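Local coordinates for 2-dehydro-3-deoxy-D-arabinonate dehydratase (Sulfolobus solfataricus, PDB 2Q1D), which catalyses the metal-dependent dehydration of 2-dehydro-3-deoxy-D-arabinonate to 2,5-dioxopentanoate in a pentose oxidation pathway that leads to 2-oxoglutarate, at residues P74-S79 with F116-P121; E138-E143 with D163-R168; G222-N227 with G255-P260. All blocks are in the same frame, centred on the assembly; numbering follows the deposited sequence.

In the fold
Contact 1, the first from the N terminus, pairs strands 76-80 and 114-119 and closes a loop of 36 residues that includes helix 103-109. Contact 2 follows after that loop is complete and brings together the two ends of the hairpin formed by strands 144-150 and 156-164. Contact 3 comes last, setting strand 217-225 against the loop after strand 250-253, with helix 233-241 between its segments. The three are in series, neither nested nor crossed, yet they converge on one bound 2,5-dioxopentanoic acid. K118 of contact 1 forms a salt bridge with D164 of contact 2, whose L141 packs on P260 of contact 3. S79 touches G255, joining contacts 1 and 3.

Contact 1: P74-S79 with F116-P121; sequences PEVWGS and FFKATP. With DO4 (2,5-dioxopentanoic acid), chain C.
A classic beta bulge, in which K118 and A119 both face V76, interrupts the antiparallel pairing of strands 76-80 and 114-119 beside the active site of this FAH-family enzyme. V76 O accepts from both bulge amides, K118 N at 2.8 Å and A119 N at 3.1 Å, which reach it from the same face of the carbonyl plane; V76 N returns a bond to A119 O. Beyond the bulge, G78 and F116 form a hydrogen-bonded pair, with G78 N 2.7 Å from F116 O. W77 and F117, a non-hydrogen-bonded pair, put their rings on one face of the sheet in a T-shaped stack. The planes stand at 87°, and the edge of F117 meets the indole face, CD2 lying 3.6 Å from W77 CE2. The indole is anchored by W77 NE1, which donates in the ring plane to E75 OE1 at 3.1 Å, while E75 OE2 forms a salt bridge with R123 of the second subunit. A leucine in place of W77 would probably leave the edge of F117 without its aromatic face and E75 OE1 without the indole N-H. On the other face, F116 has CG between its backbone N and carbonyl carbon (chi1 62°), which folds the ring over G78; G78 CA sits 3.7 Å from the ring centroid, and F116 CE2 comes within 3.7 Å of O5 of the bound 2,5-dioxopentanoic acid.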
loop_
_atom_site.group_PDB
_atom_site.type_symbol
_atom_site.label_atom_id
_atom_site.label_comp_id
_atom_site.label_asym_id
_atom_site.label_seq_id
_atom_site.Cartn_x
_atom_site.Cartn_y
_atom_site.Cartn_z
ATOM N N PRO A 74 18.099 -7.223 -2.982
ATOM C CA PRO A 74 17.900 -6.980 -1.556
ATOM C C PRO A 74 19.206 -7.099 -0.780
ATOM O O PRO A 74 19.375 -6.414 0.233
ATOM C CB PRO A 74 16.917 -8.078 -1.139
ATOM C CG PRO A 74 16.291 -8.547 -2.391
ATOM C CD PRO A 74 17.335 -8.394 -3.454
ATOM N N GLU A 75 20.113 -7.957 -1.259
ATOM C CA GLU A 75 21.426 -8.188 -0.642
ATOM C C GLU A 75 22.482 -8.475 -1.704
ATOM O O GLU A 75 22.233 -9.214 -2.665
ATOM C CB GLU A 75 21.382 -9.372 0.329
ATOM C CG GLU A 75 20.474 -9.155 1.530
ATOM C CD GLU A 75 20.382 -10.350 2.471
ATOM O OE1 GLU A 75 21.201 -11.308 2.364
ATOM O OE2 GLU A 75 19.476 -10.304 3.331
ATOM N N VAL A 76 23.667 -7.888 -1.515
ATOM C CA VAL A 76 24.838 -8.196 -2.349
ATOM C C VAL A 76 25.924 -8.827 -1.475
ATOM O O VAL A 76 26.249 -8.300 -0.414
ATOM C CB VAL A 76 25.385 -6.946 -3.114
ATOM C CG1 VAL A 76 26.387 -7.371 -4.168
ATOM C CG2 VAL A 76 24.263 -6.192 -3.791
ATOM N N TRP A 77 26.454 -9.962 -1.931
ATOM C CA TRP A 77 27.496 -10.710 -1.224
ATOM C C TRP A 77 28.664 -10.921 -2.172
ATOM O O TRP A 77 28.470 -11.107 -3.390
ATOM C CB TRP A 77 26.988 -12.095 -0.779
ATOM C CG TRP A 77 26.016 -12.058 0.364
ATOM C CD1 TRP A 77 24.682 -11.774 0.298
ATOM C CD2 TRP A 77 26.302 -12.317 1.740
ATOM N NE1 TRP A 77 24.121 -11.833 1.548
ATOM C CE2 TRP A 77 25.096 -12.165 2.453
ATOM C CE3 TRP A 77 27.461 -12.658 2.441
ATOM C CZ2 TRP A 77 25.017 -12.337 3.827
ATOM C CZ3 TRP A 77 27.380 -12.833 3.804
ATOM C CH2 TRP A 77 26.167 -12.670 4.482
ATOM N N GLY A 78 29.866 -10.951 -1.601
ATOM C CA GLY A 78 31.072 -11.184 -2.377
ATOM C C GLY A 78 31.845 -12.439 -2.033
ATOM O O GLY A 78 31.846 -12.903 -0.887
ATOM N N SER A 79 32.515 -12.975 -3.047
ATOM C CA SER A 79 33.470 -14.059 -2.882
ATOM C C SER A 79 34.905 -13.534 -3.040
ATOM O O SER A 79 35.163 -12.596 -3.815
ATOM C CB SER A 79 33.207 -15.143 -3.921
ATOM O OG SER A 79 33.229 -16.429 -3.330
ATOM N N PHE A 116 31.889 -12.708 1.870
ATOM C CA PHE A 116 31.660 -11.497 2.662
ATOM C C PHE A 116 30.400 -10.767 2.227
ATOM O O PHE A 116 29.954 -10.889 1.078
ATOM C CB PHE A 116 32.881 -10.548 2.621
ATOM C CG PHE A 116 33.204 -10.028 1.236
ATOM C CD1 PHE A 116 32.661 -8.834 0.786
ATOM C CD2 PHE A 116 34.035 -10.759 0.374
ATOM C CE1 PHE A 116 32.953 -8.375 -0.501
ATOM C CE2 PHE A 116 34.327 -10.314 -0.906
ATOM C CZ PHE A 116 33.791 -9.122 -1.350
ATOM N N PHE A 117 29.828 -10.002 3.149
ATOM C CA PHE A 117 28.716 -9.135 2.811
ATOM C C PHE A 117 29.261 -7.918 2.051
ATOM O O PHE A 117 30.171 -7.231 2.549
ATOM C CB PHE A 117 27.973 -8.695 4.069
ATOM C CG PHE A 117 26.686 -7.994 3.792
ATOM C CD1 PHE A 117 26.581 -6.608 3.949
ATOM C CD2 PHE A 117 25.579 -8.700 3.362
ATOM C CE1 PHE A 117 25.371 -5.926 3.690
ATOM C CE2 PHE A 117 24.374 -8.041 3.100
ATOM C CZ PHE A 117 24.272 -6.642 3.267
ATOM N N LYS A 118 28.704 -7.657 0.863
ATOM C CA LYS A 118 29.136 -6.531 0.025
ATOM C C LYS A 118 28.299 -5.250 0.155
ATOM O O LYS A 118 28.853 -4.193 0.488
ATOM C CB LYS A 118 29.268 -6.941 -1.451
ATOM C CG LYS A 118 29.739 -5.809 -2.386
ATOM C CD LYS A 118 31.002 -5.080 -1.891
ATOM C CE LYS A 118 31.327 -3.891 -2.787
ATOM N NZ LYS A 118 32.426 -3.007 -2.273
ATOM N N ALA A 119 26.990 -5.329 -0.114
ATOM C CA ALA A 119 26.141 -4.119 -0.090
ATOM C C ALA A 119 24.631 -4.337 0.097
ATOM O O ALA A 119 24.113 -5.456 -0.072
ATOM C CB ALA A 119 26.383 -3.300 -1.351
ATOM N N THR A 120 23.944 -3.246 0.437
ATOM C CA THR A 120 22.484 -3.180 0.380
ATOM C C THR A 120 22.140 -2.434 -0.905
ATOM O O THR A 120 23.010 -1.807 -1.484
ATOM C CB THR A 120 21.889 -2.434 1.575
ATOM O OG1 THR A 120 22.555 -1.181 1.714
ATOM C CG2 THR A 120 22.069 -3.220 2.856
ATOM N N PRO A 121 20.872 -2.501 -1.360
ATOM C CA PRO A 121 20.538 -1.920 -2.664
ATOM C C PRO A 121 20.834 -0.414 -2.758
ATOM O O PRO A 121 21.256 0.069 -3.809
ATOM C CB PRO A 121 19.022 -2.187 -2.798
ATOM C CG PRO A 121 18.541 -2.381 -1.412
ATOM C CD PRO A 121 19.674 -3.070 -0.707
HETATM O O3 DO4 C . 40.187 -9.294 0.505
HETATM C C5 DO4 C . 39.302 -10.100 0.276
HETATM C C4 DO4 C . 38.357 -9.852 -0.874
HETATM C C3 DO4 C . 38.854 -10.593 -2.110
HETATM C C2 DO4 C . 38.010 -10.175 -3.288
HETATM O O5 DO4 C . 37.125 -9.342 -3.145
HETATM C C1 DO4 C . 38.225 -10.747 -4.615
HETATM O O1 DO4 C . 39.117 -11.612 -4.788
HETATM O O2 DO4 C . 37.484 -10.343 -5.545
#

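Contact 2: E138-E143 with D163-R168; sequences EWTLPE and DDVSAR. With MG (magnesium ion), chain B; DO4 (2,5-dioxopentanoic acid), chain C.
E143 and D164 meet at the magnesium ion of the active site, each giving one carboxylate oxygen: E143 OE2 lies 2.3 Å and D164 OD2 1.9 Å from the metal. The bound 2,5-dioxopentanoic acid, the reaction product, chelates the same ion through its keto oxygen O5 at 2.1 Å and carboxylate O2 at 2.2 Å, and a water and E145 complete the shell. E143 reaches the ion by an extended chain (chi2 -163°) that passes alongside the carbonyl oxygen of D164. The second oxygen of D164, OD1, forms salt bridges with K182 and K118, so its carboxylate is gripped from both ends. One step out, S166 OG donates to D164 O from above the carbonyl plane and also bonds K182 NZ. The backbones hold the two acids in register: D164 N donates to E143 O at 3.0 Å, and L141 and S166 form a single antiparallel bridge, with L141 N 2.9 Å from S166 O. Farther out, W139 lays its six-membered ring against R168, whose CB lies 3.8 Å from the ring centroid, over the face. R168 NE lies 4.6 Å from E143 OE1, the planes 86° apart and no N-H aimed at the oxygen, so probably charge alone attracts. With both O5 and O2 on magnesium, the metal is likely to polarise the keto group and could stabilise an enolate-like intermediate during loss of water.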
loop_
_atom_site.group_PDB
_atom_site.type_symbol
_atom_site.label_atom_id
_atom_site.label_comp_id
_atom_site.label_asym_id
_atom_site.label_seq_id
_atom_site.Cartn_x
_atom_site.Cartn_y
_atom_site.Cartn_z
ATOM N N GLU A 138 43.315 5.895 0.567
ATOM C CA GLU A 138 44.437 6.418 -0.194
ATOM C C GLU A 138 44.713 5.600 -1.467
ATOM O O GLU A 138 45.468 6.028 -2.346
ATOM C CB GLU A 138 45.672 6.512 0.719
ATOM C CG GLU A 138 46.511 7.769 0.496
ATOM C CD GLU A 138 45.657 9.011 0.167
ATOM O OE1 GLU A 138 44.657 9.264 0.887
ATOM O OE2 GLU A 138 45.985 9.735 -0.808
ATOM N N TRP A 139 44.077 4.435 -1.562
ATOM C CA TRP A 139 44.323 3.477 -2.637
ATOM C C TRP A 139 43.086 2.576 -2.778
ATOM O O TRP A 139 42.996 1.509 -2.153
ATOM C CB TRP A 139 45.611 2.669 -2.352
ATOM C CG TRP A 139 45.928 1.573 -3.333
ATOM C CD1 TRP A 139 45.878 1.647 -4.700
ATOM C CD2 TRP A 139 46.363 0.235 -3.023
ATOM N NE1 TRP A 139 46.239 0.438 -5.261
ATOM C CE2 TRP A 139 46.541 -0.446 -4.256
ATOM C CE3 TRP A 139 46.613 -0.458 -1.824
ATOM C CZ2 TRP A 139 46.960 -1.791 -4.325
ATOM C CZ3 TRP A 139 47.034 -1.801 -1.893
ATOM C CH2 TRP A 139 47.197 -2.450 -3.137
ATOM N N THR A 140 42.122 3.038 -3.572
ATOM C CA THR A 140 40.891 2.301 -3.842
ATOM C C THR A 140 40.953 1.752 -5.268
ATOM O O THR A 140 41.225 2.487 -6.203
ATOM C CB THR A 140 39.653 3.211 -3.627
ATOM O OG1 THR A 140 39.604 3.608 -2.256
ATOM C CG2 THR A 140 38.366 2.505 -3.968
ATOM N N LEU A 141 40.731 0.453 -5.425
ATOM C CA LEU A 141 40.769 -0.165 -6.737
ATOM C C LEU A 141 39.404 -0.699 -7.105
ATOM O O LEU A 141 38.679 -1.175 -6.239
ATOM C CB LEU A 141 41.789 -1.307 -6.791
ATOM C CG LEU A 141 43.294 -1.011 -6.715
ATOM C CD1 LEU A 141 44.111 -2.282 -7.012
ATOM C CD2 LEU A 141 43.706 0.126 -7.648
ATOM N N PRO A 142 39.031 -0.600 -8.388
ATOM C CA PRO A 142 37.852 -1.309 -8.824
ATOM C C PRO A 142 38.198 -2.777 -8.995
ATOM O O PRO A 142 39.327 -3.088 -9.379
ATOM C CB PRO A 142 37.551 -0.671 -10.180
ATOM C CG PRO A 142 38.861 -0.199 -10.678
ATOM C CD PRO A 142 39.651 0.180 -9.478
ATOM N N GLU A 143 37.245 -3.661 -8.694
ATOM C CA GLU A 143 37.421 -5.102 -8.872
ATOM C C GLU A 143 36.358 -5.658 -9.835
ATOM O O GLU A 143 35.210 -5.886 -9.446
ATOM C CB GLU A 143 37.397 -5.837 -7.526
ATOM C CG GLU A 143 38.361 -5.312 -6.437
ATOM C CD GLU A 143 38.596 -6.318 -5.288
ATOM O OE1 GLU A 143 39.492 -6.086 -4.452
ATOM O OE2 GLU A 143 37.899 -7.354 -5.211
ATOM N N ASP A 163 31.184 -4.319 -10.231
ATOM C CA ASP A 163 32.391 -3.680 -9.765
ATOM C C ASP A 163 32.378 -3.671 -8.220
ATOM O O ASP A 163 31.687 -2.864 -7.568
ATOM C CB ASP A 163 32.479 -2.274 -10.383
ATOM C CG ASP A 163 33.731 -1.472 -9.948
ATOM O OD1 ASP A 163 34.645 -2.013 -9.268
ATOM O OD2 ASP A 163 33.777 -0.261 -10.291
ATOM N N ASP A 164 33.139 -4.605 -7.655
ATOM C CA ASP A 164 33.403 -4.680 -6.230
ATOM C C ASP A 164 34.451 -3.625 -5.841
ATOM O O ASP A 164 35.606 -3.933 -5.580
ATOM C CB ASP A 164 33.863 -6.106 -5.897
ATOM C CG ASP A 164 34.285 -6.291 -4.436
ATOM O OD1 ASP A 164 33.855 -5.528 -3.525
ATOM O OD2 ASP A 164 35.069 -7.241 -4.201
ATOM N N VAL A 165 34.043 -2.368 -5.813
ATOM C CA VAL A 165 34.956 -1.275 -5.501
ATOM C C VAL A 165 35.481 -1.483 -4.084
ATOM O O VAL A 165 34.687 -1.589 -3.144
ATOM C CB VAL A 165 34.227 0.090 -5.608
ATOM C CG1 VAL A 165 35.211 1.268 -5.519
ATOM C CG2 VAL A 165 33.382 0.140 -6.891
ATOM N N SER A 166 36.807 -1.550 -3.930
ATOM C CA SER A 166 37.427 -1.870 -2.628
ATOM C C SER A 166 38.575 -0.933 -2.241
ATOM O O SER A 166 39.484 -0.686 -3.034
ATOM C CB SER A 166 37.934 -3.318 -2.611
ATOM O OG SER A 166 37.200 -4.145 -3.506
ATOM N N ALA A 167 38.526 -0.433 -1.008
ATOM C CA ALA A 167 39.579 0.402 -0.446
ATOM C C ALA A 167 40.715 -0.498 0.028
ATOM O O ALA A 167 40.901 -0.725 1.233
ATOM C CB ALA A 167 39.048 1.230 0.693
ATOM N N ARG A 168 41.475 -0.998 -0.942
ATOM C CA ARG A 168 42.584 -1.910 -0.724
ATOM C C ARG A 168 43.606 -1.496 0.335
ATOM O O ARG A 168 44.240 -2.353 0.952
ATOM C CB ARG A 168 43.285 -2.135 -2.051
ATOM C CG ARG A 168 42.419 -2.844 -3.066
ATOM C CD ARG A 168 42.093 -4.278 -2.613
ATOM N NE ARG A 168 43.292 -4.968 -2.146
ATOM C CZ ARG A 168 44.198 -5.524 -2.945
ATOM N NH1 ARG A 168 44.051 -5.495 -4.267
ATOM N NH2 ARG A 168 45.257 -6.113 -2.411
HETATM MG MG MG B . 36.080 -8.748 -4.877
HETATM O O3 DO4 C . 40.187 -9.294 0.505
HETATM C C5 DO4 C . 39.302 -10.100 0.276
HETATM C C4 DO4 C . 38.357 -9.852 -0.874
HETATM C C3 DO4 C . 38.854 -10.593 -2.110
HETATM C C2 DO4 C . 38.010 -10.175 -3.288
HETATM O O5 DO4 C . 37.125 -9.342 -3.145
HETATM C C1 DO4 C . 38.225 -10.747 -4.615
HETATM O O1 DO4 C . 39.117 -11.612 -4.788
HETATM O O2 DO4 C . 37.484 -10.343 -5.545
HETATM O O HOH W 1 34.436 -9.961 -4.805
#

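Contact 3: G222-N227 with G255-P260; sequences GSVNTN and GTAIVP. With DO4 (2,5-dioxopentanoic acid), chain C.
V224 meets A257 and I258 where strand 217-225, outermost within this chain in a five-stranded mixed sheet, passes the substrate-binding loop that follows strand 250-253. Apolar packing carries the contact. With CG1 of V224 set between its backbone N and carbonyl carbon (chi1 70°), that one methyl serves both neighbours, lying 3.4 Å from A257 CB and 3.8 Å from I258 CG1. The V224 and I258 side chains run antiparallel, flank against flank, and the end of I258 carries on to the strand backbone, its CD1 3.9 Å from S223 CA. I258 also packs on F220 and L210, which joins the loop to the sheet more broadly.

Polar bonds stay within each segment or lead elsewhere. As the strand ends, N225 OD1 accepts from N227 N at 3.1 Å, on a lone pair in the carbonyl plane, making an Asx turn. In the loop, T256 OG1 takes a weak bond from I258 N and is hydrogen-bonded to P144 O, while G255 N donates to E145 OE2 of the magnesium site.

Ligand binding falls to the start of the loop: T256 CG2 lies 3.6 Å from O2 of 2,5-dioxopentanoic acid, and T256 N donates to that carboxylate oxygen at 2.8 Å, with an N-H...O angle of 150°.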
loop_
_atom_site.group_PDB
_atom_site.type_symbol
_atom_site.label_atom_id
_atom_site.label_comp_id
_atom_site.label_asym_id
_atom_site.label_seq_id
_atom_site.Cartn_x
_atom_site.Cartn_y
_atom_site.Cartn_z
ATOM N N GLY A 222 43.699 -4.161 -18.588
ATOM C CA GLY A 222 43.999 -5.536 -18.223
ATOM C C GLY A 222 42.814 -6.434 -18.507
ATOM O O GLY A 222 41.669 -5.972 -18.548
ATOM N N SER A 223 43.082 -7.721 -18.687
ATOM C CA SER A 223 42.048 -8.666 -19.062
ATOM C C SER A 223 42.341 -10.063 -18.490
ATOM O O SER A 223 43.469 -10.342 -18.085
ATOM C CB SER A 223 41.948 -8.696 -20.585
ATOM O OG SER A 223 40.807 -9.400 -21.020
ATOM N N VAL A 224 41.323 -10.925 -18.430
ATOM C CA VAL A 224 41.492 -12.335 -18.035
ATOM C C VAL A 224 40.226 -13.145 -18.332
ATOM O O VAL A 224 39.127 -12.598 -18.401
ATOM C CB VAL A 224 41.929 -12.506 -16.541
ATOM C CG1 VAL A 224 40.802 -12.128 -15.588
ATOM C CG2 VAL A 224 42.407 -13.929 -16.267
ATOM N N ASN A 225 40.390 -14.447 -18.512
ATOM C CA ASN A 225 39.274 -15.313 -18.835
ATOM C C ASN A 225 38.844 -16.192 -17.657
ATOM O O ASN A 225 39.681 -16.687 -16.896
ATOM C CB ASN A 225 39.614 -16.160 -20.059
ATOM C CG ASN A 225 38.392 -16.785 -20.686
ATOM O OD1 ASN A 225 37.831 -17.749 -20.156
ATOM N ND2 ASN A 225 37.965 -16.241 -21.824
ATOM N N THR A 226 37.538 -16.391 -17.521
ATOM C CA THR A 226 36.972 -17.123 -16.382
ATOM C C THR A 226 37.399 -18.602 -16.302
ATOM O O THR A 226 37.234 -19.242 -15.252
ATOM C CB THR A 226 35.419 -17.001 -16.320
ATOM O OG1 THR A 226 34.860 -17.206 -17.624
ATOM C CG2 THR A 226 34.996 -15.626 -15.798
ATOM N N ASN A 227 37.956 -19.137 -17.395
ATOM C CA ASN A 227 38.552 -20.481 -17.356
ATOM C C ASN A 227 39.723 -20.557 -16.383
ATOM O O ASN A 227 40.260 -21.627 -16.130
ATOM C CB ASN A 227 38.962 -20.992 -18.750
ATOM C CG ASN A 227 39.841 -20.008 -19.525
ATOM O OD1 ASN A 227 40.763 -19.376 -18.985
ATOM N ND2 ASN A 227 39.559 -19.887 -20.813
ATOM N N GLY A 255 34.279 -12.790 -7.212
ATOM C CA GLY A 255 35.714 -12.501 -7.037
ATOM C C GLY A 255 36.440 -12.054 -8.315
ATOM O O GLY A 255 36.059 -12.440 -9.427
ATOM N N THR A 256 37.490 -11.242 -8.154
ATOM C CA THR A 256 38.199 -10.652 -9.293
ATOM C C THR A 256 39.542 -11.304 -9.563
ATOM O O THR A 256 40.173 -11.834 -8.646
ATOM C CB THR A 256 38.452 -9.142 -9.096
ATOM O OG1 THR A 256 38.817 -8.559 -10.346
ATOM C CG2 THR A 256 39.578 -8.895 -8.108
ATOM N N ALA A 257 39.972 -11.234 -10.824
ATOM C CA ALA A 257 41.309 -11.672 -11.248
ATOM C C ALA A 257 42.197 -10.543 -11.829
ATOM O O ALA A 257 43.293 -10.816 -12.306
ATOM C CB ALA A 257 41.195 -12.810 -12.253
ATOM N N ILE A 258 41.729 -9.293 -11.794
ATOM C CA ILE A 258 42.481 -8.163 -12.352
ATOM C C ILE A 258 42.799 -7.127 -11.283
ATOM O O ILE A 258 41.909 -6.472 -10.753
ATOM C CB ILE A 258 41.727 -7.526 -13.517
ATOM C CG1 ILE A 258 41.510 -8.573 -14.616
ATOM C CG2 ILE A 258 42.503 -6.340 -14.058
ATOM C CD1 ILE A 258 40.403 -8.282 -15.588
ATOM N N VAL A 259 44.077 -6.988 -10.958
ATOM C CA VAL A 259 44.473 -6.164 -9.813
ATOM C C VAL A 259 45.610 -5.168 -10.154
ATOM O O VAL A 259 46.785 -5.540 -10.126
ATOM C CB VAL A 259 44.881 -7.061 -8.594
ATOM C CG1 VAL A 259 45.135 -6.226 -7.350
ATOM C CG2 VAL A 259 43.817 -8.114 -8.305
ATOM N N PRO A 260 45.265 -3.906 -10.502
ATOM C CA PRO A 260 46.276 -2.844 -10.679
ATOM C C PRO A 260 47.305 -2.737 -9.542
ATOM O O PRO A 260 47.068 -3.236 -8.442
ATOM C CB PRO A 260 45.434 -1.564 -10.743
ATOM C CG PRO A 260 44.116 -2.001 -11.273
ATOM C CD PRO A 260 43.900 -3.424 -10.804
HETATM O O3 DO4 C . 40.187 -9.294 0.505
HETATM C C5 DO4 C . 39.302 -10.100 0.276
HETATM C C4 DO4 C . 38.357 -9.852 -0.874
HETATM C C3 DO4 C . 38.854 -10.593 -2.110
HETATM C C2 DO4 C . 38.010 -10.175 -3.288
HETATM O O5 DO4 C . 37.125 -9.342 -3.145
HETATM C C1 DO4 C . 38.225 -10.747 -4.615
HETATM O O1 DO4 C . 39.117 -11.612 -4.788
HETATM O O2 DO4 C . 37.484 -10.343 -5.545
#